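Local structure of protein CT_858 (Chlamydia trachomatis, 3DOR) at residues L17-K25 with R367-V375; S417-C425 with T435-E443. The protein is the secreted chlamydial protease CPAF, which probably acts as a serine-type endopeptidase and forms a dimer in its mature state. All coordinates share one frame; numbering follows the deposited sequence.

Contact 1 of 2, residues L17-K25 with R367-V375; sequences LLQVKYAPK and RMILTQDEV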
ATOM      1  N   LEU B  17      17.252  -1.958  -6.910  1.00 37.01           N
ATOM      2  CA  LEU B  17      15.942  -2.494  -7.278  1.00 38.23           C
ATOM      3  C   LEU B  17      16.012  -3.025  -8.715  1.00 38.68           C
ATOM      4  O   LEU B  17      15.395  -4.035  -9.052  1.00 38.21           O
ATOM      5  CB  LEU B  17      14.860  -1.408  -7.181  1.00 36.84           C
ATOM      6  CG  LEU B  17      14.591  -0.789  -5.804  1.00 36.99           C
ATOM      7  CD1 LEU B  17      13.427   0.192  -5.894  1.00 35.46           C
ATOM      8  CD2 LEU B  17      14.284  -1.883  -4.801  1.00 37.33           C
ATOM      9  N   LEU B  18      16.791  -2.342  -9.551  1.00 37.79           N
ATOM     10  CA  LEU B  18      16.947  -2.739 -10.948  1.00 37.88           C
ATOM     11  C   LEU B  18      17.633  -4.087 -11.148  1.00 38.47           C
ATOM     12  O   LEU B  18      17.538  -4.678 -12.225  1.00 38.54           O
ATOM     13  CB  LEU B  18      17.702  -1.654 -11.716  1.00 36.25           C
ATOM     14  CG  LEU B  18      16.971  -0.311 -11.741  1.00 35.21           C
ATOM     15  CD1 LEU B  18      17.741   0.672 -12.599  1.00 34.80           C
ATOM     16  CD2 LEU B  18      15.561  -0.504 -12.281  1.00 35.07           C
ATOM     17  N   GLN B  19      18.332  -4.576 -10.127  1.00 38.02           N
ATOM     18  CA  GLN B  19      18.993  -5.871 -10.240  1.00 37.47           C
ATOM     19  C   GLN B  19      18.215  -6.973  -9.541  1.00 36.21           C
ATOM     20  O   GLN B  19      18.402  -8.153  -9.819  1.00 36.39           O
ATOM     21  CB  GLN B  19      20.407  -5.802  -9.662  1.00 43.61           C
ATOM     22  CG  GLN B  19      21.312  -4.908 -10.471  1.00 49.49           C
ATOM     23  CD  GLN B  19      22.769  -5.156 -10.214  1.00 52.41           C
ATOM     24  OE1 GLN B  19      23.271  -4.894  -9.122  1.00 57.43           O
ATOM     25  NE2 GLN B  19      23.468  -5.666 -11.223  1.00 53.50           N
ATOM     26  N   VAL B  20      17.318  -6.581  -8.646  1.00 35.25           N
ATOM     27  CA  VAL B  20      16.545  -7.552  -7.895  1.00 35.62           C
ATOM     28  C   VAL B  20      15.105  -7.744  -8.363  1.00 33.68           C
ATOM     29  O   VAL B  20      14.553  -8.838  -8.231  1.00 32.78           O
ATOM     30  CB  VAL B  20      16.561  -7.176  -6.393  1.00 35.68           C
ATOM     31  CG1 VAL B  20      15.569  -8.014  -5.623  1.00 39.89           C
ATOM     32  CG2 VAL B  20      17.961  -7.385  -5.839  1.00 35.89           C
ATOM     33  N   LYS B  21      14.500  -6.698  -8.911  1.00 31.82           N
ATOM     34  CA  LYS B  21      13.116  -6.795  -9.358  1.00 33.06           C
ATOM     35  C   LYS B  21      12.765  -6.099 -10.676  1.00 31.39           C
ATOM     36  O   LYS B  21      11.665  -5.571 -10.817  1.00 29.95           O
ATOM     37  CB  LYS B  21      12.187  -6.259  -8.266  1.00 33.22           C
ATOM     38  CG  LYS B  21      11.602  -7.312  -7.364  1.00 37.68           C
ATOM     39  CD  LYS B  21      10.720  -8.272  -8.135  1.00 40.83           C
ATOM     40  CE  LYS B  21       9.527  -8.707  -7.297  1.00 42.19           C
ATOM     41  NZ  LYS B  21       8.530  -7.591  -7.121  1.00 42.80           N
ATOM     42  N   TYR B  22      13.684  -6.072 -11.633  1.00 30.44           N
ATOM     43  CA  TYR B  22      13.370  -5.443 -12.912  1.00 28.86           C
ATOM     44  C   TYR B  22      13.589  -6.477 -14.001  1.00 28.84           C
ATOM     45  O   TYR B  22      14.699  -6.645 -14.513  1.00 28.85           O
ATOM     46  CB  TYR B  22      14.244  -4.221 -13.149  1.00 28.92           C
ATOM     47  CG  TYR B  22      13.833  -3.451 -14.378  1.00 30.78           C
ATOM     48  CD1 TYR B  22      12.623  -2.753 -14.419  1.00 31.09           C
ATOM     49  CD2 TYR B  22      14.627  -3.459 -15.520  1.00 29.14           C
ATOM     50  CE1 TYR B  22      12.217  -2.086 -15.570  1.00 30.95           C
ATOM     51  CE2 TYR B  22      14.236  -2.802 -16.671  1.00 30.54           C
ATOM     52  CZ  TYR B  22      13.030  -2.120 -16.697  1.00 32.08           C
ATOM     53  OH  TYR B  22      12.625  -1.521 -17.865  1.00 31.87           O
ATOM     54  N   ALA B  23      12.510  -7.176 -14.340  1.00 28.24           N
ATOM     55  CA  ALA B  23      12.549  -8.246 -15.330  1.00 28.44           C
ATOM     56  C   ALA B  23      13.078  -7.901 -16.712  1.00 29.06           C
ATOM     57  O   ALA B  23      13.775  -8.702 -17.318  1.00 29.11           O
ATOM     58  CB  ALA B  23      11.167  -8.886 -15.456  1.00 27.44           C
ATOM     59  N   PRO B  24      12.748  -6.715 -17.239  1.00 30.52           N
ATOM     60  CA  PRO B  24      13.248  -6.375 -18.580  1.00 32.43           C
ATOM     61  C   PRO B  24      14.712  -5.964 -18.708  1.00 33.08           C
ATOM     62  O   PRO B  24      15.148  -5.540 -19.779  1.00 31.50           O
ATOM     63  CB  PRO B  24      12.288  -5.278 -19.049  1.00 31.87           C
ATOM     64  CG  PRO B  24      11.783  -4.688 -17.800  1.00 34.00           C
ATOM     65  CD  PRO B  24      11.663  -5.813 -16.819  1.00 29.58           C
ATOM     66  N   LYS B  25      15.469  -6.105 -17.625  1.00 32.90           N
ATOM     67  CA  LYS B  25      16.889  -5.747 -17.619  1.00 33.65           C
ATOM     68  C   LYS B  25      17.669  -6.351 -18.800  1.00 32.90           C
ATOM     69  O   LYS B  25      18.317  -5.632 -19.563  1.00 32.63           O
ATOM     70  CB  LYS B  25      17.519  -6.176 -16.283  1.00 34.67           C
ATOM     71  CG  LYS B  25      19.028  -6.015 -16.181  1.00 36.47           C
ATOM     72  CD  LYS B  25      19.471  -5.990 -14.717  1.00 38.71           C
ATOM     73  CE  LYS B  25      20.796  -6.721 -14.497  1.00 42.69           C
ATOM     74  NZ  LYS B  25      21.919  -6.230 -15.337  1.00 40.21           N
ATOM     75  N   ARG B 367       7.778 -14.058 -18.436  1.00 28.95           N
ATOM     76  CA  ARG B 367       9.066 -14.443 -17.835  1.00 31.30           C
ATOM     77  C   ARG B 367       9.125 -13.526 -16.608  1.00 30.26           C
ATOM     78  O   ARG B 367       9.106 -12.301 -16.746  1.00 29.80           O
ATOM     79  CB  ARG B 367      10.248 -14.110 -18.762  1.00 31.66           C
ATOM     80  CG  ARG B 367      10.188 -14.650 -20.188  1.00 35.51           C
ATOM     81  CD  ARG B 367      10.803 -16.025 -20.343  1.00 38.32           C
ATOM     82  NE  ARG B 367      12.135 -16.148 -19.743  1.00 36.99           N
ATOM     83  CZ  ARG B 367      13.291 -15.921 -20.359  1.00 36.83           C
ATOM     84  NH1 ARG B 367      13.321 -15.542 -21.631  1.00 35.70           N
ATOM     85  NH2 ARG B 367      14.431 -16.099 -19.698  1.00 34.93           N
ATOM     86  N   MET B 368       9.212 -14.102 -15.416  1.00 31.46           N
ATOM     87  CA  MET B 368       9.201 -13.300 -14.193  1.00 31.80           C
ATOM     88  C   MET B 368      10.488 -13.245 -13.365  1.00 32.02           C
ATOM     89  O   MET B 368      11.284 -14.176 -13.386  1.00 32.10           O
ATOM     90  CB  MET B 368       8.069 -13.811 -13.295  1.00 33.85           C
ATOM     91  CG  MET B 368       6.669 -13.692 -13.895  1.00 37.59           C
ATOM     92  SD  MET B 368       5.596 -15.068 -13.394  1.00 45.60           S
ATOM     93  CE  MET B 368       5.370 -14.710 -11.664  1.00 45.93           C
ATOM     94  N   ILE B 369      10.697 -12.135 -12.656  1.00 31.58           N
ATOM     95  CA  ILE B 369      11.846 -12.023 -11.751  1.00 33.88           C
ATOM     96  C   ILE B 369      11.251 -12.390 -10.395  1.00 31.40           C
ATOM     97  O   ILE B 369      10.211 -11.854 -10.007  1.00 29.27           O
ATOM     98  CB  ILE B 369      12.422 -10.598 -11.627  1.00 37.21           C
ATOM     99  CG1 ILE B 369      13.097 -10.180 -12.925  1.00 43.40           C
ATOM    100  CG2 ILE B 369      13.489 -10.580 -10.536  1.00 38.99           C
ATOM    101  CD1 ILE B 369      14.262  -9.187 -12.710  1.00 48.90           C
ATOM    102  N   LEU B 370      11.913 -13.274  -9.662  1.00 30.40           N
ATOM    103  CA  LEU B 370      11.358 -13.726  -8.394  1.00 31.13           C
ATOM    104  C   LEU B 370      12.132 -13.406  -7.122  1.00 31.74           C
ATOM    105  O   LEU B 370      13.360 -13.395  -7.107  1.00 31.05           O
ATOM    106  CB  LEU B 370      11.127 -15.241  -8.465  1.00 30.01           C
ATOM    107  CG  LEU B 370      10.286 -15.791  -9.627  1.00 28.72           C
ATOM    108  CD1 LEU B 370      10.357 -17.316  -9.649  1.00 27.67           C
ATOM    109  CD2 LEU B 370       8.831 -15.323  -9.497  1.00 28.53           C
ATOM    110  N   THR B 371      11.370 -13.145  -6.056  1.00 31.72           N
ATOM    111  CA  THR B 371      11.892 -12.879  -4.711  1.00 28.72           C
ATOM    112  C   THR B 371      10.973 -13.708  -3.807  1.00 29.97           C
ATOM    113  O   THR B 371       9.938 -14.205  -4.255  1.00 29.53           O
ATOM    114  CB  THR B 371      11.805 -11.376  -4.288  1.00 29.61           C
ATOM    115  OG1 THR B 371      10.436 -10.972  -4.195  1.00 28.40           O
ATOM    116  CG2 THR B 371      12.530 -10.487  -5.287  1.00 26.65           C
ATOM    117  N   GLN B 372      11.312 -13.854  -2.533  1.00 28.25           N
ATOM    118  CA  GLN B 372      10.461 -14.662  -1.674  1.00 30.34           C
ATOM    119  C   GLN B 372       9.029 -14.070  -1.545  1.00 29.82           C
ATOM    120  O   GLN B 372       8.103 -14.762  -1.100  1.00 29.37           O
ATOM    121  CB  GLN B 372      11.081 -14.855  -0.293  1.00 30.01           C
ATOM    122  CG  GLN B 372      12.045 -13.791   0.180  1.00 33.34           C
ATOM    123  CD  GLN B 372      13.428 -13.868  -0.459  1.00 30.73           C
ATOM    124  OE1 GLN B 372      14.221 -14.758  -0.159  1.00 33.25           O
ATOM    125  NE2 GLN B 372      13.720 -12.921  -1.339  1.00 30.52           N
ATOM    126  N   ASP B 373       8.818 -12.833  -1.997  1.00 32.02           N
ATOM    127  CA  ASP B 373       7.485 -12.241  -1.944  1.00 31.84           C
ATOM    128  C   ASP B 373       6.617 -13.045  -2.911  1.00 30.83           C
ATOM    129  O   ASP B 373       5.492 -13.425  -2.563  1.00 31.34           O
ATOM    130  CB  ASP B 373       7.573 -10.798  -2.390  1.00 31.55           C
ATOM    131  CG  ASP B 373       6.218 -10.064  -2.332  1.00 32.65           C
ATOM    132  OD1 ASP B 373       6.212  -8.829  -2.506  1.00 35.05           O
ATOM    133  OD2 ASP B 373       5.143 -10.674  -2.103  1.00 33.15           O
ATOM    134  N   GLU B 374       7.143 -13.308  -4.113  1.00 29.43           N
ATOM    135  CA  GLU B 374       6.389 -14.081  -5.085  1.00 29.21           C
ATOM    136  C   GLU B 374       6.200 -15.517  -4.648  1.00 28.63           C
ATOM    137  O   GLU B 374       5.203 -16.159  -4.996  1.00 29.58           O
ATOM    138  CB  GLU B 374       7.055 -14.034  -6.468  1.00 28.28           C
ATOM    139  CG  GLU B 374       6.976 -12.672  -7.136  1.00 29.12           C
ATOM    140  CD  GLU B 374       7.801 -11.601  -6.414  1.00 32.99           C
ATOM    141  OE1 GLU B 374       7.313 -10.451  -6.305  1.00 34.81           O
ATOM    142  OE2 GLU B 374       8.937 -11.893  -5.966  1.00 32.24           O
ATOM    143  N   VAL B 375       7.169 -16.024  -3.892  1.00 28.24           N
ATOM    144  CA  VAL B 375       7.101 -17.394  -3.413  1.00 26.12           C
ATOM    145  C   VAL B 375       5.939 -17.537  -2.450  1.00 26.04           C
ATOM    146  O   VAL B 375       5.194 -18.504  -2.528  1.00 27.01           O
ATOM    147  CB  VAL B 375       8.402 -17.822  -2.711  1.00 25.88           C
ATOM    148  CG1 VAL B 375       8.242 -19.221  -2.148  1.00 23.54           C
ATOM    149  CG2 VAL B 375       9.570 -17.790  -3.704  1.00 23.74           C
TER
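Ile369 lies against the turn after helix 2-20, pressing its branches on backbone as much as on side chains. Its CG2 lies 3.1 Å from Val20 O, the carbonyl of the last helical residue, while CG1 meets Ala23 CB at 3.4 Å. With CG2 anti to the backbone N and CG1 anti to the carbonyl carbon (chi1 -69°), the two branches reach different parts of the turn. Next to it, Thr371 CG2 touches both Val20 CG1 and Lys21 CG, its side chain crossing each of theirs at about a right angle. The Lys21 chain, bent at chi2, chi3 and chi4, meets Glu374 from the opposite direction, and NZ forms a salt bridge to Glu374 OE1 at 3.2 Å. Thr371 and Glu374 make the capping box that begins helix 372-384. Glu374 OE2 takes Thr371 N at 2.7 Å, nearly along the C-O axis; a weak capping bond runs from Asp373 N to Thr371 OG1, 3.3 Å. The two carboxylate oxygens thus have separate work, one capping and one facing the lysine. Phe497 gives Lys21 a cation-pi partner, and Pro502 of the second subunit also packs on it. Behind Ala23, the type I turn from Tyr22 to Lys25 sets Pro24 CG over one face of the Tyr22 ring, toward its rim; the Tyr22 OH is hydrogen-bonded to Asp71.

Contact 2 of 2, residues S417-C425 with T435-E443; sequences SFGRQVLNC and TPIPLFGFE. With SO4 (sulfate ion), chain P.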
ATOM      1  N   SER B 417      -1.577 -24.565 -10.633  1.00 31.29           N
ATOM      2  CA  SER B 417      -0.467 -24.820 -11.538  1.00 31.29           C
ATOM      3  C   SER B 417       0.505 -23.635 -11.459  1.00 31.03           C
ATOM      4  O   SER B 417       1.723 -23.805 -11.467  1.00 31.04           O
ATOM      5  CB  SER B 417      -0.991 -24.993 -12.965  1.00 31.93           C
ATOM      6  OG  SER B 417       0.084 -25.072 -13.883  1.00 34.28           O
ATOM      7  N   PHE B 418      -0.045 -22.431 -11.363  1.00 30.43           N
ATOM      8  CA  PHE B 418       0.777 -21.232 -11.258  1.00 29.86           C
ATOM      9  C   PHE B 418       1.683 -21.322 -10.028  1.00 29.45           C
ATOM     10  O   PHE B 418       2.882 -21.066 -10.105  1.00 30.35           O
ATOM     11  CB  PHE B 418      -0.114 -19.990 -11.136  1.00 27.23           C
ATOM     12  CG  PHE B 418       0.646 -18.719 -10.855  1.00 30.07           C
ATOM     13  CD1 PHE B 418       1.242 -18.006 -11.890  1.00 28.13           C
ATOM     14  CD2 PHE B 418       0.779 -18.247  -9.552  1.00 29.07           C
ATOM     15  CE1 PHE B 418       1.958 -16.841 -11.641  1.00 29.77           C
ATOM     16  CE2 PHE B 418       1.495 -17.085  -9.288  1.00 31.64           C
ATOM     17  CZ  PHE B 418       2.089 -16.376 -10.341  1.00 32.34           C
ATOM     18  N   GLY B 419       1.089 -21.655  -8.886  1.00 30.88           N
ATOM     19  CA  GLY B 419       1.863 -21.767  -7.659  1.00 29.49           C
ATOM     20  C   GLY B 419       3.004 -22.759  -7.798  1.00 29.15           C
ATOM     21  O   GLY B 419       4.144 -22.457  -7.442  1.00 28.87           O
ATOM     22  N   ARG B 420       2.706 -23.944  -8.326  1.00 29.31           N
ATOM     23  CA  ARG B 420       3.732 -24.964  -8.502  1.00 31.51           C
ATOM     24  C   ARG B 420       4.870 -24.521  -9.406  1.00 31.27           C
ATOM     25  O   ARG B 420       6.035 -24.793  -9.113  1.00 32.95           O
ATOM     26  CB  ARG B 420       3.138 -26.239  -9.093  1.00 32.58           C
ATOM     27  CG  ARG B 420       2.095 -26.907  -8.240  1.00 37.39           C
ATOM     28  CD  ARG B 420       1.535 -28.099  -8.989  1.00 41.88           C
ATOM     29  NE  ARG B 420       0.192 -28.417  -8.532  1.00 47.21           N
ATOM     30  CZ  ARG B 420      -0.852 -28.549  -9.341  1.00 46.76           C
ATOM     31  NH1 ARG B 420      -0.697 -28.389 -10.650  1.00 44.47           N
ATOM     32  NH2 ARG B 420      -2.048 -28.841  -8.841  1.00 50.61           N
ATOM     33  N   GLN B 421       4.544 -23.852 -10.511  1.00 30.74           N
ATOM     34  CA  GLN B 421       5.588 -23.427 -11.443  1.00 30.51           C
ATOM     35  C   GLN B 421       6.493 -22.376 -10.827  1.00 30.14           C
ATOM     36  O   GLN B 421       7.703 -22.378 -11.062  1.00 31.75           O
ATOM     37  CB  GLN B 421       4.981 -22.899 -12.745  1.00 31.39           C
ATOM     38  CG  GLN B 421       4.234 -23.944 -13.560  1.00 30.28           C
ATOM     39  CD  GLN B 421       3.627 -23.349 -14.822  1.00 36.29           C
ATOM     40  OE1 GLN B 421       4.338 -22.772 -15.653  1.00 35.01           O
ATOM     41  NE2 GLN B 421       2.311 -23.484 -14.971  1.00 32.18           N
ATOM     42  N   VAL B 422       5.916 -21.472 -10.044  1.00 28.64           N
ATOM     43  CA  VAL B 422       6.713 -20.447  -9.385  1.00 28.67           C
ATOM     44  C   VAL B 422       7.625 -21.115  -8.351  1.00 29.34           C
ATOM     45  O   VAL B 422       8.824 -20.842  -8.301  1.00 28.75           O
ATOM     46  CB  VAL B 422       5.819 -19.391  -8.689  1.00 28.03           C
ATOM     47  CG1 VAL B 422       6.675 -18.420  -7.875  1.00 26.65           C
ATOM     48  CG2 VAL B 422       5.040 -18.620  -9.740  1.00 28.36           C
ATOM     49  N   LEU B 423       7.057 -22.000  -7.539  1.00 30.95           N
ATOM     50  CA  LEU B 423       7.842 -22.701  -6.523  1.00 31.95           C
ATOM     51  C   LEU B 423       8.945 -23.534  -7.177  1.00 33.03           C
ATOM     52  O   LEU B 423      10.050 -23.641  -6.651  1.00 32.16           O
ATOM     53  CB  LEU B 423       6.943 -23.620  -5.692  1.00 30.36           C
ATOM     54  CG  LEU B 423       5.928 -22.952  -4.764  1.00 31.77           C
ATOM     55  CD1 LEU B 423       5.018 -24.018  -4.157  1.00 32.70           C
ATOM     56  CD2 LEU B 423       6.661 -22.173  -3.667  1.00 32.04           C
ATOM     57  N   ASN B 424       8.633 -24.120  -8.331  1.00 34.08           N
ATOM     58  CA  ASN B 424       9.598 -24.943  -9.050  1.00 35.58           C
ATOM     59  C   ASN B 424      10.748 -24.073  -9.569  1.00 35.08           C
ATOM     60  O   ASN B 424      11.913 -24.455  -9.475  1.00 35.09           O
ATOM     61  CB  ASN B 424       8.908 -25.676 -10.205  1.00 37.26           C
ATOM     62  CG  ASN B 424       9.745 -26.816 -10.756  1.00 43.04           C
ATOM     63  OD1 ASN B 424      10.095 -27.751 -10.034  1.00 42.90           O
ATOM     64  ND2 ASN B 424      10.076 -26.743 -12.042  1.00 46.50           N
ATOM     65  N   CYS B 425      10.424 -22.900 -10.110  1.00 34.71           N
ATOM     66  CA  CYS B 425      11.456 -21.992 -10.609  1.00 33.04           C
ATOM     67  C   CYS B 425      12.348 -21.540  -9.467  1.00 33.32           C
ATOM     68  O   CYS B 425      13.574 -21.482  -9.603  1.00 32.18           O
ATOM     69  CB  CYS B 425      10.834 -20.759 -11.254  1.00 32.31           C
ATOM     70  SG  CYS B 425      10.148 -21.075 -12.855  1.00 32.40           S
ATOM     71  N   THR B 435      11.427 -19.118 -16.740  1.00 33.34           N
ATOM     72  CA  THR B 435      10.914 -19.741 -17.942  1.00 33.63           C
ATOM     73  C   THR B 435       9.502 -19.149 -18.028  1.00 33.41           C
ATOM     74  O   THR B 435       8.944 -18.745 -17.013  1.00 32.91           O
ATOM     75  CB  THR B 435      10.866 -21.284 -17.759  1.00 34.15           C
ATOM     76  OG1 THR B 435      10.341 -21.900 -18.939  1.00 38.19           O
ATOM     77  CG2 THR B 435      10.002 -21.657 -16.563  1.00 34.62           C
ATOM     78  N   PRO B 436       8.911 -19.072 -19.233  1.00 33.14           N
ATOM     79  CA  PRO B 436       7.565 -18.497 -19.313  1.00 30.92           C
ATOM     80  C   PRO B 436       6.469 -19.204 -18.513  1.00 29.50           C
ATOM     81  O   PRO B 436       6.274 -20.419 -18.592  1.00 28.39           O
ATOM     82  CB  PRO B 436       7.288 -18.448 -20.823  1.00 31.49           C
ATOM     83  CG  PRO B 436       8.147 -19.536 -21.374  1.00 35.53           C
ATOM     84  CD  PRO B 436       9.424 -19.409 -20.571  1.00 33.17           C
ATOM     85  N   ILE B 437       5.756 -18.402 -17.731  1.00 28.39           N
ATOM     86  CA  ILE B 437       4.668 -18.873 -16.887  1.00 27.60           C
ATOM     87  C   ILE B 437       3.477 -17.940 -17.119  1.00 25.83           C
ATOM     88  O   ILE B 437       3.616 -16.722 -17.043  1.00 25.78           O
ATOM     89  CB  ILE B 437       5.076 -18.809 -15.392  1.00 27.95           C
ATOM     90  CG1 ILE B 437       6.319 -19.674 -15.156  1.00 28.12           C
ATOM     91  CG2 ILE B 437       3.913 -19.240 -14.507  1.00 28.09           C
ATOM     92  CD1 ILE B 437       6.799 -19.672 -13.721  1.00 29.30           C
ATOM     93  N   PRO B 438       2.292 -18.495 -17.406  1.00 26.60           N
ATOM     94  CA  PRO B 438       1.152 -17.601 -17.626  1.00 27.22           C
ATOM     95  C   PRO B 438       0.677 -16.936 -16.343  1.00 27.58           C
ATOM     96  O   PRO B 438       0.693 -17.541 -15.274  1.00 28.30           O
ATOM     97  CB  PRO B 438       0.099 -18.519 -18.248  1.00 26.66           C
ATOM     98  CG  PRO B 438       0.405 -19.846 -17.660  1.00 29.07           C
ATOM     99  CD  PRO B 438       1.922 -19.904 -17.627  1.00 26.27           C
ATOM    100  N   LEU B 439       0.268 -15.678 -16.449  1.00 27.72           N
ATOM    101  CA  LEU B 439      -0.208 -14.958 -15.278  1.00 27.54           C
ATOM    102  C   LEU B 439      -1.397 -15.730 -14.724  1.00 26.73           C
ATOM    103  O   LEU B 439      -2.208 -16.256 -15.488  1.00 24.14           O
ATOM    104  CB  LEU B 439      -0.609 -13.532 -15.660  1.00 26.90           C
ATOM    105  CG  LEU B 439       0.531 -12.702 -16.258  1.00 29.35           C
ATOM    106  CD1 LEU B 439       0.040 -11.297 -16.641  1.00 30.17           C
ATOM    107  CD2 LEU B 439       1.650 -12.610 -15.240  1.00 27.58           C
ATOM    108  N   PHE B 440      -1.476 -15.814 -13.397  1.00 25.46           N
ATOM    109  CA  PHE B 440      -2.545 -16.540 -12.713  1.00 24.65           C
ATOM    110  C   PHE B 440      -2.636 -17.978 -13.205  1.00 25.93           C
ATOM    111  O   PHE B 440      -3.581 -18.695 -12.874  1.00 26.55           O
ATOM    112  CB  PHE B 440      -3.899 -15.850 -12.915  1.00 23.49           C
ATOM    113  CG  PHE B 440      -3.956 -14.444 -12.375  1.00 24.20           C
ATOM    114  CD1 PHE B 440      -3.833 -13.353 -13.226  1.00 24.02           C
ATOM    115  CD2 PHE B 440      -4.117 -14.216 -11.015  1.00 24.20           C
ATOM    116  CE1 PHE B 440      -3.868 -12.056 -12.734  1.00 22.94           C
ATOM    117  CE2 PHE B 440      -4.152 -12.920 -10.506  1.00 23.72           C
ATOM    118  CZ  PHE B 440      -4.027 -11.837 -11.370  1.00 26.48           C
ATOM    119  N   GLY B 441      -1.653 -18.396 -13.995  1.00 25.07           N
ATOM    120  CA  GLY B 441      -1.656 -19.749 -14.520  1.00 25.74           C
ATOM    121  C   GLY B 441      -2.591 -19.984 -15.698  1.00 26.62           C
ATOM    122  O   GLY B 441      -2.619 -21.084 -16.234  1.00 25.81           O
ATOM    123  N   PHE B 442      -3.353 -18.967 -16.107  1.00 26.25           N
ATOM    124  CA  PHE B 442      -4.284 -19.104 -17.235  1.00 27.04           C
ATOM    125  C   PHE B 442      -3.558 -19.314 -18.566  1.00 27.25           C
ATOM    126  O   PHE B 442      -2.996 -18.378 -19.148  1.00 27.05           O
ATOM    127  CB  PHE B 442      -5.181 -17.863 -17.361  1.00 26.83           C
ATOM    128  CG  PHE B 442      -6.125 -17.660 -16.203  1.00 30.57           C
ATOM    129  CD1 PHE B 442      -5.907 -18.289 -14.982  1.00 27.18           C
ATOM    130  CD2 PHE B 442      -7.207 -16.786 -16.322  1.00 29.37           C
ATOM    131  CE1 PHE B 442      -6.746 -18.052 -13.890  1.00 31.48           C
ATOM    132  CE2 PHE B 442      -8.052 -16.540 -15.236  1.00 33.29           C
ATOM    133  CZ  PHE B 442      -7.822 -17.174 -14.015  1.00 30.92           C
ATOM    134  N   GLU B 443      -3.581 -20.548 -19.052  1.00 28.12           N
ATOM    135  CA  GLU B 443      -2.939 -20.881 -20.311  1.00 28.24           C
ATOM    136  C   GLU B 443      -3.735 -20.296 -21.458  1.00 29.11           C
ATOM    137  O   GLU B 443      -3.190 -19.921 -22.501  1.00 26.57           O
ATOM    138  CB  GLU B 443      -2.871 -22.390 -20.470  1.00 31.33           C
ATOM    139  CG  GLU B 443      -2.057 -23.044 -19.385  1.00 40.94           C
ATOM    140  CD  GLU B 443      -0.956 -23.905 -19.948  1.00 45.84           C
ATOM    141  OE1 GLU B 443      -1.285 -24.936 -20.575  1.00 48.28           O
ATOM    142  OE2 GLU B 443       0.232 -23.545 -19.769  1.00 49.40           O
TER
HETATM  143  S   SO4 P 620       2.124 -28.071 -13.354  1.00 63.31           S
HETATM  144  O1  SO4 P 620       2.675 -27.033 -14.297  1.00 60.72           O
HETATM  145  O2  SO4 P 620       0.627 -27.945 -13.326  1.00 61.90           O
HETATM  146  O3  SO4 P 620       2.448 -29.465 -13.818  1.00 62.48           O
HETATM  147  O4  SO4 P 620       2.747 -27.839 -12.016  1.00 62.34           O
HETATM  148  O   HOH W   1      -1.098 -23.155 -15.997  1.00 43.68           O
HETATM  149  O   HOH W   2       4.194 -22.534 -18.467  1.00 34.52           O
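In the S41 peptidase region, helix 409-428 is followed by a chain reversal, and the returning loop 435-443 runs antiparallel along the helix it has just left, on its way to strand 444-445. Thr435 stands by Cys425, Ile437 by Gln421 and Gly441 by Phe418. Ile437 is the main wedge: its CD1 reaches between Cys425 SG, 3.7 Å away, and Gln421 CB, while its CG2 lies 3.9 Å from Phe418 CD1. Its backbone is hydrogen-bonded to His366 of strand 361-368, which places it between sheet and helix. The Gln421 chain slides past Ile437 in the opposite direction.

Phe418, with CG anti to the backbone N (chi1 173°), sends its ring toward the bend at 438-441. Pro438 O lies at the ring edge, 3.5 Å from CD1, and Val422 CG2 lies over the rim of one face. Gly441 brings its CA within 3.7 Å of Phe418 CB; here positive phi goes with a backbone too near the helix for a side chain.

No direct hydrogen bond joins the two segments, but two waters bridge them. One donates to Gln421 OE1 and Pro436 O, the other to Ser417 OG and Gly441 O. Gln421 NE2 bonds Ser417 OG at 2.9 Å, close to its amide plane, fixing the rotation of the amide. Ser417 OG in turn donates to O2 of a sulfate ion, probably from the crystallisation liquor, and Arg420 NH1 reaches the same O2 at 3.0 Å in a weak bond, at the guanidinium edge.

The contacts follow in series along the chain: contact 1 joins the N-terminal helix 2-20 to residues 367-375, and contact 2 then closes locally between 417-425 and 435-443. Their centres are about 15 Å apart, on the same side of the chain's centre. Strand 361-368 and helix 372-384 connect them: Met368 CE meets Phe418 CZ at 3.9 Å, Leu370 packs on Cys425, Val375 on Leu423, and Arg367 on Pro436. The N-terminal helical part is thereby linked, through one strand-to-helix junction, to helix 409-428 and its returning loop. Contact 1 lies at the subunit interface of the dimer, whereas the segments of contact 2 do not touch the partner chain.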